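Local coordinates for protein Uly1 (Catenovulum maritimum, PDB 7DRQ) that probably cleaves the algal polysaccharide ulvan by lyase chemistry, as a calcium-binding beta-propeller enzyme of polysaccharide lyase family 24, at residues H95-N109 with D127-N140. Residues are numbered along the deposited sequence; the frame is centred on the assembly and turned at random.
Sequences HTGFEGRWWVGETHN and DMHAYRENTDTGGN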
# COMPACT_ATOMS: atom_id res chain seq x y z
N HIS A 95 -10.09 -10.02 11.45
CA HIS A 95 -8.65 -9.78 11.58
C HIS A 95 -8.02 -10.80 12.52
O HIS A 95 -8.46 -10.96 13.66
CB HIS A 95 -8.43 -8.35 12.10
CG HIS A 95 -6.99 -7.97 12.28
ND1 HIS A 95 -6.04 -8.18 11.31
CD2 HIS A 95 -6.36 -7.36 13.31
CE1 HIS A 95 -4.87 -7.73 11.74
NE2 HIS A 95 -5.04 -7.23 12.95
N THR A 96 -6.99 -11.52 12.04
CA THR A 96 -6.35 -12.55 12.84
C THR A 96 -5.14 -12.02 13.61
O THR A 96 -4.47 -12.80 14.29
CB THR A 96 -5.96 -13.75 11.97
OG1 THR A 96 -5.11 -13.34 10.89
CG2 THR A 96 -7.22 -14.40 11.39
N GLY A 97 -4.86 -10.73 13.53
CA GLY A 97 -3.86 -10.13 14.39
C GLY A 97 -2.45 -10.55 14.01
O GLY A 97 -2.13 -10.83 12.84
N PHE A 98 -1.59 -10.62 15.03
CA PHE A 98 -0.21 -11.02 14.81
C PHE A 98 -0.12 -12.54 14.81
O PHE A 98 -0.25 -13.17 15.86
CB PHE A 98 0.71 -10.43 15.88
CG PHE A 98 2.17 -10.67 15.59
CD1 PHE A 98 2.88 -9.79 14.78
CD2 PHE A 98 2.82 -11.79 16.09
CE1 PHE A 98 4.22 -10.01 14.50
CE2 PHE A 98 4.17 -12.02 15.81
CZ PHE A 98 4.87 -11.14 15.01
N GLU A 99 0.09 -13.12 13.63
CA GLU A 99 0.25 -14.56 13.45
C GLU A 99 -0.83 -15.35 14.20
O GLU A 99 -0.55 -16.30 14.93
CB GLU A 99 1.66 -15.01 13.88
CG GLU A 99 2.77 -14.36 13.02
CD GLU A 99 4.18 -14.65 13.53
OE1 GLU A 99 5.14 -14.10 12.97
OE2 GLU A 99 4.31 -15.41 14.51
N GLY A 100 -2.08 -14.92 14.03
CA GLY A 100 -3.21 -15.60 14.61
C GLY A 100 -3.62 -15.09 15.98
O GLY A 100 -4.74 -15.39 16.43
N ARG A 101 -2.76 -14.32 16.65
CA ARG A 101 -3.06 -13.75 17.96
C ARG A 101 -3.89 -12.50 17.71
O ARG A 101 -3.36 -11.40 17.60
CB ARG A 101 -1.79 -13.43 18.73
CG ARG A 101 -1.09 -14.67 19.29
CD ARG A 101 -0.29 -15.42 18.22
NE ARG A 101 0.76 -16.24 18.82
CZ ARG A 101 1.51 -17.11 18.15
NH1 ARG A 101 1.34 -17.27 16.85
NH2 ARG A 101 2.45 -17.81 18.78
N TRP A 102 -5.21 -12.70 17.63
CA TRP A 102 -6.09 -11.68 17.10
C TRP A 102 -6.24 -10.49 18.04
O TRP A 102 -6.73 -9.44 17.61
CB TRP A 102 -7.47 -12.28 16.80
CG TRP A 102 -8.03 -13.09 17.93
CD1 TRP A 102 -7.96 -14.45 18.08
CD2 TRP A 102 -8.73 -12.60 19.08
NE1 TRP A 102 -8.59 -14.83 19.25
CE2 TRP A 102 -9.07 -13.71 19.88
CE3 TRP A 102 -9.12 -11.32 19.51
CZ2 TRP A 102 -9.77 -13.59 21.09
CZ3 TRP A 102 -9.81 -11.20 20.71
CH2 TRP A 102 -10.12 -12.33 21.48
N TRP A 103 -5.83 -10.62 19.30
CA TRP A 103 -5.84 -9.51 20.25
C TRP A 103 -4.59 -8.63 20.14
O TRP A 103 -4.46 -7.67 20.91
CB TRP A 103 -5.98 -10.04 21.68
CG TRP A 103 -4.88 -11.01 22.00
CD1 TRP A 103 -3.67 -10.72 22.55
CD2 TRP A 103 -4.87 -12.42 21.72
NE1 TRP A 103 -2.91 -11.85 22.65
CE2 TRP A 103 -3.62 -12.92 22.15
CE3 TRP A 103 -5.79 -13.31 21.17
CZ2 TRP A 103 -3.26 -14.26 22.04
CZ3 TRP A 103 -5.44 -14.66 21.06
CH2 TRP A 103 -4.18 -15.12 21.49
N VAL A 104 -3.68 -8.92 19.22
CA VAL A 104 -2.56 -8.03 18.92
C VAL A 104 -2.74 -7.52 17.50
O VAL A 104 -2.58 -8.27 16.53
CB VAL A 104 -1.20 -8.72 19.07
CG1 VAL A 104 -0.09 -7.73 18.75
CG2 VAL A 104 -1.03 -9.26 20.48
N GLY A 105 -3.04 -6.23 17.37
CA GLY A 105 -3.34 -5.66 16.07
C GLY A 105 -2.11 -5.61 15.17
O GLY A 105 -0.99 -5.35 15.62
N GLU A 106 -2.33 -5.83 13.88
CA GLU A 106 -1.23 -6.06 12.94
C GLU A 106 -1.49 -5.20 11.69
O GLU A 106 -2.25 -5.59 10.80
CB GLU A 106 -1.14 -7.56 12.65
CG GLU A 106 -0.42 -8.05 11.43
CD GLU A 106 1.04 -7.64 11.33
OE1 GLU A 106 1.29 -6.44 11.14
OE2 GLU A 106 1.94 -8.53 11.34
N THR A 107 -0.87 -4.01 11.63
CA THR A 107 -1.19 -3.08 10.55
C THR A 107 -0.58 -3.46 9.21
O THR A 107 -0.86 -2.77 8.22
CB THR A 107 -0.78 -1.64 10.92
OG1 THR A 107 0.57 -1.61 11.43
CG2 THR A 107 -1.74 -1.05 11.97
N HIS A 108 0.25 -4.51 9.12
CA HIS A 108 0.59 -5.02 7.80
C HIS A 108 -0.65 -5.55 7.09
O HIS A 108 -0.70 -5.56 5.85
CB HIS A 108 1.61 -6.16 7.87
CG HIS A 108 2.97 -5.73 8.30
ND1 HIS A 108 3.33 -5.63 9.63
CD2 HIS A 108 4.07 -5.38 7.59
CE1 HIS A 108 4.59 -5.23 9.71
NE2 HIS A 108 5.06 -5.08 8.48
N ASN A 109 -1.62 -6.04 7.85
CA ASN A 109 -2.66 -6.93 7.36
C ASN A 109 -3.86 -6.17 6.82
O ASN A 109 -5.00 -6.40 7.22
CB ASN A 109 -3.08 -7.89 8.46
CG ASN A 109 -2.02 -8.93 8.75
OD1 ASN A 109 -0.83 -8.70 8.52
ND2 ASN A 109 -2.44 -10.07 9.29
N ASP A 127 -5.52 -9.33 5.19
CA ASP A 127 -5.12 -10.00 6.43
C ASP A 127 -3.94 -10.93 6.20
O ASP A 127 -3.96 -12.09 6.64
CB ASP A 127 -6.29 -10.73 7.08
CG ASP A 127 -6.15 -10.81 8.59
OD1 ASP A 127 -5.36 -10.02 9.15
OD2 ASP A 127 -6.81 -11.65 9.22
N MSE A 128 -2.92 -10.43 5.51
CA MSE A 128 -1.73 -11.20 5.15
C MSE A 128 -0.44 -10.53 5.58
O MSE A 128 -0.22 -9.35 5.34
CB MSE A 128 -1.70 -11.40 3.63
CG MSE A 128 -2.88 -12.17 3.10
SE MSE A 128 -2.56 -12.59 1.25
CE MSE A 128 -3.66 -11.18 0.44
N HIS A 129 0.43 -11.30 6.23
CA HIS A 129 1.80 -10.84 6.48
C HIS A 129 2.74 -12.03 6.29
O HIS A 129 3.25 -12.61 7.27
CB HIS A 129 1.96 -10.19 7.85
CG HIS A 129 3.29 -9.53 8.05
ND1 HIS A 129 3.63 -8.86 9.20
CD2 HIS A 129 4.36 -9.43 7.23
CE1 HIS A 129 4.86 -8.39 9.09
NE2 HIS A 129 5.33 -8.71 7.90
N ALA A 130 2.98 -12.39 5.03
CA ALA A 130 3.94 -13.43 4.67
C ALA A 130 3.61 -14.78 5.32
O ALA A 130 4.50 -15.51 5.76
CB ALA A 130 5.37 -13.00 5.01
N TYR A 131 2.33 -15.12 5.36
CA TYR A 131 1.97 -16.39 5.98
C TYR A 131 2.20 -17.53 4.99
O TYR A 131 2.26 -17.34 3.78
CB TYR A 131 0.52 -16.37 6.47
CG TYR A 131 0.28 -15.25 7.46
CD1 TYR A 131 1.21 -14.95 8.44
CD2 TYR A 131 -0.87 -14.48 7.39
CE1 TYR A 131 1.00 -13.91 9.36
CE2 TYR A 131 -1.09 -13.43 8.29
CZ TYR A 131 -0.16 -13.16 9.26
OH TYR A 131 -0.37 -12.13 10.15
N ARG A 132 2.34 -18.74 5.54
CA ARG A 132 2.61 -19.95 4.77
C ARG A 132 1.85 -21.10 5.41
O ARG A 132 1.29 -20.96 6.50
CB ARG A 132 4.12 -20.26 4.71
CG ARG A 132 4.83 -19.96 6.01
CD ARG A 132 6.36 -19.99 5.86
NE ARG A 132 7.00 -19.19 6.91
CZ ARG A 132 7.22 -19.61 8.16
NH1 ARG A 132 6.85 -20.83 8.52
NH2 ARG A 132 7.81 -18.81 9.04
N GLU A 133 1.84 -22.25 4.74
CA GLU A 133 1.01 -23.35 5.23
C GLU A 133 1.43 -23.82 6.62
O GLU A 133 0.60 -24.31 7.38
CB GLU A 133 1.03 -24.52 4.24
CG GLU A 133 2.37 -25.22 4.12
CD GLU A 133 2.35 -26.23 3.00
OE1 GLU A 133 1.25 -26.72 2.69
OE2 GLU A 133 3.41 -26.51 2.42
N ASN A 134 2.71 -23.65 6.97
CA ASN A 134 3.18 -24.06 8.28
C ASN A 134 3.43 -22.87 9.21
O ASN A 134 4.22 -22.97 10.15
CB ASN A 134 4.43 -24.93 8.16
CG ASN A 134 5.61 -24.18 7.59
OD1 ASN A 134 5.45 -23.15 6.93
ND2 ASN A 134 6.81 -24.68 7.86
N THR A 135 2.76 -21.74 8.95
CA THR A 135 2.76 -20.65 9.91
C THR A 135 2.19 -21.14 11.24
O THR A 135 1.17 -21.84 11.27
CB THR A 135 1.94 -19.46 9.37
OG1 THR A 135 2.68 -18.81 8.33
CG2 THR A 135 1.63 -18.45 10.47
N ASP A 136 2.86 -20.80 12.33
CA ASP A 136 2.49 -21.28 13.66
C ASP A 136 1.56 -20.25 14.29
O ASP A 136 2.02 -19.19 14.75
CB ASP A 136 3.73 -21.52 14.51
CG ASP A 136 3.40 -22.01 15.92
OD1 ASP A 136 2.22 -22.26 16.21
OD2 ASP A 136 4.34 -22.17 16.73
N THR A 137 0.27 -20.55 14.33
CA THR A 137 -0.67 -19.60 14.90
C THR A 137 -0.77 -19.68 16.41
O THR A 137 -1.63 -19.01 16.99
CB THR A 137 -2.07 -19.79 14.30
OG1 THR A 137 -2.62 -21.03 14.76
CG2 THR A 137 -2.01 -19.79 12.77
N GLY A 138 0.07 -20.49 17.06
CA GLY A 138 0.02 -20.61 18.50
C GLY A 138 -1.31 -21.11 19.03
O GLY A 138 -1.73 -20.71 20.12
N GLY A 139 -1.99 -21.98 18.27
CA GLY A 139 -3.27 -22.50 18.69
C GLY A 139 -4.46 -21.64 18.34
O GLY A 139 -5.55 -21.86 18.88
N ASN A 140 -4.29 -20.66 17.45
CA ASN A 140 -5.36 -19.74 17.08
C ASN A 140 -5.68 -19.97 15.60
O ASN A 140 -5.28 -19.21 14.73
CB ASN A 140 -4.96 -18.30 17.34
CG ASN A 140 -4.65 -18.04 18.79
OD1 ASN A 140 -5.56 -17.91 19.62
ND2 ASN A 140 -3.37 -17.97 19.12
O HOH W 1 -2.69 -13.22 11.66
O HOH W 2 1.70 -11.18 11.64
O HOH W 3 4.37 -17.94 14.76
O HOH W 4 4.82 -19.21 17.15
O HOH W 5 -8.08 -18.07 19.06
O HOH W 6 -0.28 -7.26 3.85
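Asp127 OD1 is gripped from opposite faces of its carboxylate plane, by His95 ND1 at 2.9 Å and by Asn109 ND2, also at 2.9 Å. The other oxygen, OD2, offers its syn lone pair to the backbone N of Thr96 (2.8 Å) and is also bonded by His93. A short, flat acid suits this buried place, since one carboxylate can collect several donors. Asn109 suits its own because one NH2 group serves two acceptors: its second N-H runs almost straight (174°) to Tyr131 OH. That hydroxyl also meets two waters, which link it to Gly97 O, Gly100 N, Glu99 N and Glu106 OE2.

Beside this cluster Glu106 holds two histidines, one with each oxygen. His129 ND1 points at OE2 in its own ring plane, 2.7 Å away and nearly linear, while OE1 takes both N and ND1 of His108. The imidazoles thus tethered lie face to face, centroids 3.6 Å apart and planes 23° from parallel.

Farther along, Arg101 bends at chi2 (78°), and its NH1 joins Glu99 O to Asp136 O at the guanidinium edge, while NH2 is bonded to Arg28 O; Gly138 CA, bare of a side chain, lies over one face. Gly100 likewise permits close approach to Thr137 and Asn140.

Both segments are mostly irregular loop within the beta-propeller: 127-140 leaves strand 122-126, while 95-109 includes strand 104-105, paired in parallel with strand 39-40, and rests Phe98 and Val104 on helix 24-29. On the other segment, His129 touches Thr202 of strand 201-208.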